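Local coordinates for protein extragenic suppressor (Pyrococcus furiosus, PDB 1XI6) that catalyses the magnesium-dependent hydrolysis of fructose 1,6-bisphosphate to fructose 6-phosphate and phosphate, with weak activity on inositol 1-phosphate, at residues I124-P127 and M128-R131. Numbering follows the deposited sequence.
Sequences IYEP and MTER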
# COMPACT_ATOMS: atom_id res chain seq x y z
N ILE A 124 0.18 5.52 4.37
CA ILE A 124 0.11 4.19 4.93
C ILE A 124 0.25 4.34 6.43
O ILE A 124 1.23 4.91 6.91
CB ILE A 124 1.17 3.25 4.34
CG1 ILE A 124 0.82 2.93 2.89
CG2 ILE A 124 1.25 1.95 5.14
CD1 ILE A 124 1.94 2.39 2.07
N TYR A 125 -0.75 3.87 7.16
CA TYR A 125 -0.64 3.81 8.61
C TYR A 125 -0.44 2.37 9.07
O TYR A 125 -1.21 1.48 8.70
CB TYR A 125 -1.83 4.47 9.31
CG TYR A 125 -1.70 4.44 10.82
CD1 TYR A 125 -2.50 3.61 11.60
CD2 TYR A 125 -0.75 5.24 11.48
CE1 TYR A 125 -2.36 3.58 12.99
CE2 TYR A 125 -0.60 5.21 12.87
CZ TYR A 125 -1.41 4.38 13.62
OH TYR A 125 -1.29 4.35 14.99
N GLU A 126 0.59 2.16 9.89
CA GLU A 126 0.91 0.84 10.43
C GLU A 126 0.57 0.79 11.91
O GLU A 126 1.38 1.20 12.73
CB GLU A 126 2.38 0.52 10.22
CG GLU A 126 2.68 -0.94 10.35
CD GLU A 126 4.14 -1.25 10.56
OE1 GLU A 126 5.01 -0.37 10.40
OE2 GLU A 126 4.41 -2.42 10.90
N PRO A 127 -0.64 0.29 12.26
CA PRO A 127 -1.11 0.36 13.65
C PRO A 127 -0.19 -0.24 14.72
O PRO A 127 -0.05 0.37 15.77
CB PRO A 127 -2.46 -0.36 13.59
CG PRO A 127 -2.89 -0.23 12.19
CD PRO A 127 -1.64 -0.35 11.39
N MET A 128 0.45 -1.38 14.45
CA MET A 128 1.33 -2.05 15.44
C MET A 128 2.56 -1.24 15.85
O MET A 128 3.05 -1.38 16.97
CB MET A 128 1.79 -3.43 14.96
CG MET A 128 0.69 -4.49 14.86
SD MET A 128 -0.43 -4.67 16.27
CE MET A 128 0.69 -5.28 17.53
N THR A 129 3.06 -0.42 14.93
CA THR A 129 4.23 0.43 15.18
C THR A 129 3.86 1.90 15.34
O THR A 129 4.72 2.72 15.64
CB THR A 129 5.24 0.34 14.04
OG1 THR A 129 4.61 0.72 12.82
CG2 THR A 129 5.79 -1.07 13.90
N GLU A 130 2.58 2.22 15.13
CA GLU A 130 2.03 3.60 15.11
C GLU A 130 2.71 4.52 14.09
O GLU A 130 2.91 5.70 14.33
CB GLU A 130 2.03 4.21 16.52
CG GLU A 130 1.05 3.53 17.45
CD GLU A 130 0.97 4.18 18.83
OE1 GLU A 130 0.06 3.81 19.61
OE2 GLU A 130 1.81 5.06 19.14
N ARG A 131 3.05 3.94 12.94
CA ARG A 131 3.83 4.63 11.93
C ARG A 131 2.96 5.27 10.88
O ARG A 131 2.12 4.60 10.27
CB ARG A 131 4.82 3.67 11.28
CG ARG A 131 6.04 3.41 12.12
CD ARG A 131 7.06 2.72 11.29
NE ARG A 131 8.15 2.19 12.09
CZ ARG A 131 8.53 0.92 12.10
NH1 ARG A 131 9.54 0.55 12.86
NH2 ARG A 131 7.90 0.02 11.36
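E126 and R131 form an antiparallel hydrogen-bonded pair where the chain reverses. E126 N donates to R131 O at 2.9 Å. R131 N returns a bond to E126 O at 3.2 Å. T129 N also donates to E126 O, from the opposite face of that carbonyl. Inside the turn, E130 N gives P127 O a weak bond.

The charged side chains of E126 and R131 run side by side and point the same way. R131 NH2 makes a salt bridge to the syn lone pair of E126 OE1 at 3.1 Å. That bond is bent, 137° at the hydrogen. The carboxylate and guanidinium planes are 43° apart. T129 OG1 donates to E126 OE1 at 2.7 Å, from above the carboxylate plane. The T129 methyl CG2 lies over one guanidinium face, offset toward its rim. E126 OE2 is hydrogen-bonded to Y190 OH of helix 184-193. An alanine here would probably leave R131 NH2 without its charge partner and T129 OG1 and Y190 OH without their carboxylate partner.

The turn is a tight hairpin with a G1 beta bulge, in which E130 and R131 both face E126. E130 takes the left-handed backbone conformation. The hairpin joins strands 118-126 and 131-136 of the large mixed sheet.

On the side away from the E126 and R131 side chains, the Y125 ring lies alongside the E130 side chain. With CG anti to the backbone N (chi1 -178°), the ring reaches the backbone of E130 and R131. Y125 OH is 3.5 Å from E130 CG. Y125 OH is also hydrogen-bonded to E26 OE1 of helix 11-28. P127 packs against F25 of that helix.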